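Local coordinates for protein beta-N-acetylhexosaminidase (Beutenbergia cavernae, PDB 5BU9) that is a family 3 glycosyl hydrolase that probably hydrolyses terminal non-reducing N-acetyl-D-hexosamine residues in N-acetyl-beta-D-hexosaminides, at residues I96-A99 and L100-G103; T109-A112 and D113-W117; T162-S165 and H166-F170. All blocks are in the same frame, centred on the assembly; numbering follows the deposited sequence.

Overall arrangement
All three interactions are local and lie on the same side of the chain's centre, their own centres about 11 to 12 Å apart. Interaction 1 starts the short helix 99-102, interaction 2 runs along helix 107-123, and interaction 3 along helix 160-176; these elements pack against one another. None is wholly core. Interaction 3 is the most enclosed, with no exposed residue among those that touch, whereas interaction 2 has one apolar flank and one exposed one. Their chemistry follows: a capping threonine and a buried amide at 96-103, hydroxyl-to-backbone bonds plus a leucine-tryptophan contact at 109-117, and an imidazole bound to the backbone at 162-170.

Interaction 1: I96-A99 and L100-G103; sequences IPTA and LDQG
Thr98 forms the N-cap of the short helix 99-102: its OG1 accepts from Asp101 N at 3.1 Å, and the nearly straight N-H...O angle of 170° fits a first-turn amide pointing at its cap. With chi1 at 62°, OG1 sits between the residue's own backbone N and carbonyl carbon and so leans over the start of the helix. The Asp101 carboxylate comes up obliquely beside this hydroxyl, its CG 3.4 Å from Thr98 OG1. Asp101 CB also rests against Pro97 CB at 3.8 Å. Helical bonding then starts, with Gln102 N held by Thr98 O at 2.9 Å and Gly103 N by Ala99 O at 2.8 Å.

Gln102 folds back on the residues leading into the helix. Its extended chain carries NE2 to Pro97 O at 2.9 Å; the oxygen lies in the plane of the side-chain amide, yet the nitrogen stands 39° above the carbonyl plane of Pro97. NE2 also brushes Ile96 CG2 at 3.6 Å. A second bond from the same nitrogen goes to Glu81 O, so two carbonyls fix the rotation of this buried amide.

Around it, strand 75-82 supplies that second carbonyl and Phe156 touches Ala99 and Gln102, while Trp117 of helix 107-123 packs against Ile96, Pro97 and Gln102.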
loop_
_atom_site.group_PDB
_atom_site.type_symbol
_atom_site.label_atom_id
_atom_site.label_comp_id
_atom_site.label_asym_id
_atom_site.label_seq_id
_atom_site.Cartn_x
_atom_site.Cartn_y
_atom_site.Cartn_z
ATOM N N ILE A 96 -18.612 -6.676 2.188
ATOM C CA ILE A 96 -18.396 -5.588 1.257
ATOM C C ILE A 96 -18.409 -6.119 -0.177
ATOM O O ILE A 96 -17.715 -7.063 -0.471
ATOM C CB ILE A 96 -17.080 -4.895 1.567
ATOM C CG1 ILE A 96 -17.023 -4.507 3.050
ATOM C CG2 ILE A 96 -16.930 -3.676 0.706
ATOM C CD1 ILE A 96 -15.647 -3.938 3.491
ATOM N N PRO A 97 -19.208 -5.503 -1.068
ATOM C CA PRO A 97 -19.268 -5.932 -2.475
ATOM C C PRO A 97 -17.952 -5.687 -3.226
ATOM O O PRO A 97 -17.088 -4.985 -2.705
ATOM C CB PRO A 97 -20.415 -5.079 -3.060
ATOM C CG PRO A 97 -20.720 -4.031 -2.043
ATOM C CD PRO A 97 -20.259 -4.527 -0.734
ATOM N N THR A 98 -17.794 -6.288 -4.409
ATOM C CA THR A 98 -16.632 -6.051 -5.269
ATOM C C THR A 98 -16.612 -4.562 -5.589
ATOM O O THR A 98 -17.668 -3.925 -5.564
ATOM C CB THR A 98 -16.700 -6.862 -6.593
ATOM O OG1 THR A 98 -17.850 -6.450 -7.348
ATOM C CG2 THR A 98 -16.809 -8.353 -6.324
ATOM N N ALA A 99 -15.427 -4.013 -5.866
ATOM C CA ALA A 99 -15.318 -2.629 -6.307
ATOM C C ALA A 99 -16.146 -2.425 -7.570
ATOM O O ALA A 99 -16.654 -1.328 -7.818
ATOM C CB ALA A 99 -13.847 -2.236 -6.557
ATOM N N LEU A 100 -16.296 -3.479 -8.374
ATOM C CA LEU A 100 -17.042 -3.327 -9.628
ATOM C C LEU A 100 -18.497 -3.027 -9.292
ATOM O O LEU A 100 -19.086 -2.085 -9.846
ATOM C CB LEU A 100 -16.927 -4.571 -10.517
ATOM C CG LEU A 100 -17.737 -4.503 -11.814
ATOM C CD1 LEU A 100 -17.380 -3.266 -12.636
ATOM C CD2 LEU A 100 -17.556 -5.768 -12.638
ATOM N N ASP A 101 -19.064 -3.814 -8.372
ATOM C CA ASP A 101 -20.411 -3.539 -7.835
ATOM C C ASP A 101 -20.470 -2.149 -7.195
ATOM O O ASP A 101 -21.412 -1.402 -7.430
ATOM C CB ASP A 101 -20.822 -4.594 -6.812
ATOM C CG ASP A 101 -21.234 -5.905 -7.449
ATOM O OD1 ASP A 101 -21.404 -5.960 -8.681
ATOM O OD2 ASP A 101 -21.392 -6.887 -6.711
ATOM N N GLN A 102 -19.445 -1.791 -6.417
ATOM C CA GLN A 102 -19.392 -0.458 -5.814
ATOM C C GLN A 102 -19.449 0.626 -6.901
ATOM O O GLN A 102 -20.054 1.680 -6.711
ATOM C CB GLN A 102 -18.133 -0.298 -4.956
ATOM C CG GLN A 102 -18.098 -1.142 -3.677
ATOM C CD GLN A 102 -16.749 -1.067 -2.971
ATOM O OE1 GLN A 102 -16.159 0.012 -2.825
ATOM N NE2 GLN A 102 -16.240 -2.216 -2.556
ATOM N N GLY A 103 -18.829 0.359 -8.049
ATOM C CA GLY A 103 -18.870 1.288 -9.169
ATOM C C GLY A 103 -20.254 1.565 -9.763
ATOM O O GLY A 103 -20.440 2.539 -10.478
#

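Interaction 2: T109-A112 and D113-W117; sequences TLQA and DATTW
Thr115 reaches back one turn of helix 107-123 and grips Gln111 O twice. This helix belongs to the barrel domain of the enzyme and lies on the connection from strand 75-82 to the parallel strand 128-129, after strand 85-86 and the short helix 99-102.

Among the backbone bonds, Asp113 N meets Thr109 O at 2.9 Å and Ala114 N meets Leu110 O at 2.8 Å. Thr116 N is held less closely, 3.3 Å from Ala112 O.

The hydroxyl bonds add to these. A chi1 of -57° sets Thr115 OG1 beside its own backbone N, where it donates to Gln111 O at 2.7 Å. Thr115 N binds the same oxygen at 2.9 Å, and the two donors arrive from opposite faces of the carbonyl plane. Thr116 OG1 repeats the pattern only weakly, 3.4 Å from Ala112 O.

Apolar contact is made two turns apart, where Leu110 CD1 lies 4.0 Å from Trp117 CZ3, at the six-membered end of the indole; the side chains cross at about a right angle.

A methyl meets a carboxylate where Thr109 and Asp113 lie side by side, Thr109 CG2 4.0 Å from Asp113 OD2, a van der Waals approach.

The chemistry thus splits by flank: the hydroxyls of Thr115 and, weakly, Thr116 donate to carbonyls of their own helix, while Leu110, Ala114 and Trp117 give a hydrophobic surface to helix 160-176.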
loop_
_atom_site.group_PDB
_atom_site.type_symbol
_atom_site.label_atom_id
_atom_site.label_comp_id
_atom_site.label_asym_id
_atom_site.label_seq_id
_atom_site.Cartn_x
_atom_site.Cartn_y
_atom_site.Cartn_z
ATOM N N THR A 109 -23.996 7.298 -2.244
ATOM C CA THR A 109 -24.346 6.043 -1.587
ATOM C C THR A 109 -23.091 5.242 -1.201
ATOM O O THR A 109 -23.020 4.668 -0.117
ATOM C CB THR A 109 -25.241 5.174 -2.496
ATOM O OG1 THR A 109 -26.395 5.919 -2.895
ATOM C CG2 THR A 109 -25.668 3.907 -1.770
ATOM N N LEU A 110 -22.115 5.214 -2.102
ATOM C CA LEU A 110 -20.849 4.515 -1.886
ATOM C C LEU A 110 -20.093 5.137 -0.736
ATOM O O LEU A 110 -19.551 4.420 0.094
ATOM C CB LEU A 110 -19.987 4.544 -3.146
ATOM C CG LEU A 110 -18.574 3.940 -3.070
ATOM C CD1 LEU A 110 -18.595 2.522 -2.447
ATOM C CD2 LEU A 110 -17.987 3.894 -4.458
ATOM N N GLN A 111 -20.066 6.470 -0.692
ATOM C CA GLN A 111 -19.407 7.193 0.386
ATOM C C GLN A 111 -20.051 6.871 1.744
ATOM O O GLN A 111 -19.353 6.672 2.748
ATOM C CB GLN A 111 -19.437 8.702 0.134
ATOM C CG GLN A 111 -18.782 9.473 1.288
ATOM C CD GLN A 111 -18.511 10.938 0.983
ATOM O OE1 GLN A 111 -18.531 11.375 -0.171
ATOM N NE2 GLN A 111 -18.228 11.700 2.030
ATOM N N ALA A 112 -21.381 6.810 1.774
ATOM C CA ALA A 112 -22.094 6.436 3.000
ATOM C C ALA A 112 -21.763 4.996 3.412
ATOM O O ALA A 112 -21.471 4.734 4.570
ATOM C CB ALA A 112 -23.599 6.606 2.824
ATOM N N ASP A 113 -21.800 4.062 2.467
ATOM C CA ASP A 113 -21.469 2.680 2.796
ATOM C C ASP A 113 -19.998 2.566 3.218
ATOM O O ASP A 113 -19.664 1.787 4.109
ATOM C CB ASP A 113 -21.775 1.744 1.620
ATOM C CG ASP A 113 -23.289 1.622 1.335
ATOM O OD1 ASP A 113 -24.124 1.972 2.206
ATOM O OD2 ASP A 113 -23.636 1.162 0.232
ATOM N N ALA A 114 -19.120 3.365 2.623
ATOM C CA ALA A 114 -17.691 3.232 2.943
ATOM C C ALA A 114 -17.413 3.834 4.304
ATOM O O ALA A 114 -16.453 3.457 4.956
ATOM C CB ALA A 114 -16.827 3.886 1.909
ATOM N N THR A 115 -18.256 4.774 4.720
ATOM C CA THR A 115 -18.156 5.327 6.067
ATOM C C THR A 115 -18.425 4.214 7.086
ATOM O O THR A 115 -17.733 4.071 8.101
ATOM C CB THR A 115 -19.148 6.476 6.277
ATOM O OG1 THR A 115 -18.920 7.483 5.289
ATOM C CG2 THR A 115 -19.001 7.073 7.674
ATOM N N THR A 116 -19.447 3.423 6.802
ATOM C CA THR A 116 -19.785 2.285 7.631
ATOM C C THR A 116 -18.622 1.300 7.657
ATOM O O THR A 116 -18.195 0.892 8.734
ATOM C CB THR A 116 -21.046 1.599 7.119
ATOM O OG1 THR A 116 -22.105 2.560 7.076
ATOM C CG2 THR A 116 -21.440 0.427 8.011
ATOM N N TRP A 117 -18.097 0.941 6.480
ATOM C CA TRP A 117 -16.997 -0.045 6.380
ATOM C C TRP A 117 -15.784 0.455 7.140
ATOM O O TRP A 117 -15.124 -0.290 7.861
ATOM C CB TRP A 117 -16.623 -0.309 4.919
ATOM C CG TRP A 117 -17.778 -0.800 4.145
ATOM C CD1 TRP A 117 -18.865 -1.456 4.642
ATOM C CD2 TRP A 117 -18.009 -0.646 2.737
ATOM N NE1 TRP A 117 -19.753 -1.733 3.631
ATOM C CE2 TRP A 117 -19.253 -1.241 2.453
ATOM C CE3 TRP A 117 -17.285 -0.068 1.694
ATOM C CZ2 TRP A 117 -19.780 -1.290 1.160
ATOM C CZ3 TRP A 117 -17.811 -0.107 0.419
ATOM C CH2 TRP A 117 -19.047 -0.709 0.164
#

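Interaction 3: T162-S165 and H166-F170; sequences TVAS and HANAF
With chi1 at -67°, His166 places its ring beside its own backbone N, and chi2 at 83° turns ND1 back along the helix toward Thr162 O, one turn earlier. Both residues lie on helix 160-176, the helical link of a beta-alpha-beta crossover from strand 128-129 to the parallel strand 180-186 in the barrel domain. His166 ND1 donates to Thr162 O at 2.7 Å, with the oxygen in the imidazole plane and the bond nearly straight at 169°. His166 N takes the same oxygen at 3.1 Å from the opposite face of the carbonyl plane, so backbone and side chain of one residue share a single acceptor.

At its far corner the ring has a weak hydrogen bond from NE2 to Leu105 O, and Phe156, Pro107 and Leu110 pack around it. A leucine here would probably cost Thr162 O its ring donor and Leu105 O its weak partner, with only packing left to hold the side chain's rotation. The hydroxyl of Thr162 is turned to Asp159 instead.

Further along, Ala167 N binds Val163 O and Asn168 N binds Ala164 O, each at 2.9 Å. The Asn168 amide extends toward helix 212-222, where ND2 is weakly bonded to Ala219 O. Back at the ring, Thr162 CG2 lies 3.7 Å from His166 ND1 and equally far from His166 CE1.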
loop_
_atom_site.group_PDB
_atom_site.type_symbol
_atom_site.label_atom_id
_atom_site.label_comp_id
_atom_site.label_asym_id
_atom_site.label_seq_id
_atom_site.Cartn_x
_atom_site.Cartn_y
_atom_site.Cartn_z
ATOM N N THR A 162 -15.372 7.547 -14.046
ATOM C CA THR A 162 -16.105 6.613 -13.198
ATOM C C THR A 162 -15.232 6.167 -12.034
ATOM O O THR A 162 -15.648 6.197 -10.880
ATOM C CB THR A 162 -16.570 5.365 -13.995
ATOM O OG1 THR A 162 -17.222 5.784 -15.197
ATOM C CG2 THR A 162 -17.519 4.528 -13.181
ATOM N N VAL A 163 -14.018 5.738 -12.358
ATOM C CA VAL A 163 -13.076 5.281 -11.351
ATOM C C VAL A 163 -12.788 6.368 -10.333
ATOM O O VAL A 163 -12.825 6.111 -9.130
ATOM C CB VAL A 163 -11.777 4.768 -12.015
ATOM C CG1 VAL A 163 -10.646 4.570 -10.977
ATOM C CG2 VAL A 163 -12.078 3.453 -12.749
ATOM N N ALA A 164 -12.499 7.578 -10.803
ATOM C CA ALA A 164 -12.256 8.713 -9.912
ATOM C C ALA A 164 -13.414 8.982 -8.956
ATOM O O ALA A 164 -13.207 9.115 -7.759
ATOM C CB ALA A 164 -11.991 9.941 -10.707
ATOM N N SER A 165 -14.631 9.098 -9.486
ATOM C CA SER A 165 -15.767 9.493 -8.658
ATOM C C SER A 165 -16.103 8.410 -7.604
ATOM O O SER A 165 -16.519 8.720 -6.493
ATOM C CB SER A 165 -16.988 9.815 -9.523
ATOM O OG SER A 165 -17.439 8.705 -10.275
ATOM N N HIS A 166 -15.892 7.144 -7.928
ATOM C CA HIS A 166 -16.232 6.136 -6.956
ATOM C C HIS A 166 -15.100 5.920 -5.960
ATOM O O HIS A 166 -15.358 5.890 -4.749
ATOM C CB HIS A 166 -16.661 4.853 -7.663
ATOM C CG HIS A 166 -17.942 5.028 -8.413
ATOM N ND1 HIS A 166 -17.987 5.570 -9.676
ATOM C CD2 HIS A 166 -19.228 4.831 -8.040
ATOM C CE1 HIS A 166 -19.246 5.657 -10.070
ATOM N NE2 HIS A 166 -20.019 5.216 -9.095
ATOM N N ALA A 167 -13.859 5.823 -6.429
ATOM C CA ALA A 167 -12.757 5.598 -5.494
ATOM C C ALA A 167 -12.630 6.790 -4.557
ATOM O O ALA A 167 -12.339 6.620 -3.367
ATOM C CB ALA A 167 -11.433 5.335 -6.221
ATOM N N ASN A 168 -12.876 7.993 -5.067
ATOM C CA ASN A 168 -12.753 9.180 -4.215
ATOM C C ASN A 168 -13.883 9.227 -3.185
ATOM O O ASN A 168 -13.708 9.749 -2.082
ATOM C CB ASN A 168 -12.747 10.471 -5.042
ATOM C CG ASN A 168 -11.444 10.686 -5.765
ATOM O OD1 ASN A 168 -10.446 10.021 -5.469
ATOM N ND2 ASN A 168 -11.440 11.616 -6.722
ATOM N N ALA A 169 -15.035 8.679 -3.564
ATOM C CA ALA A 169 -16.173 8.594 -2.673
ATOM C C ALA A 169 -15.799 7.620 -1.563
ATOM O O ALA A 169 -15.985 7.907 -0.386
ATOM C CB ALA A 169 -17.386 8.133 -3.410
ATOM N N PHE A 170 -15.217 6.486 -1.961
ATOM C CA PHE A 170 -14.808 5.430 -1.023
ATOM C C PHE A 170 -13.794 6.011 -0.035
ATOM O O PHE A 170 -13.943 5.858 1.164
ATOM C CB PHE A 170 -14.257 4.223 -1.821
ATOM C CG PHE A 170 -13.676 3.084 -0.990
ATOM C CD1 PHE A 170 -12.368 3.135 -0.513
ATOM C CD2 PHE A 170 -14.398 1.912 -0.799
ATOM C CE1 PHE A 170 -11.818 2.078 0.187
ATOM C CE2 PHE A 170 -13.847 0.850 -0.105
ATOM C CZ PHE A 170 -12.547 0.934 0.397
#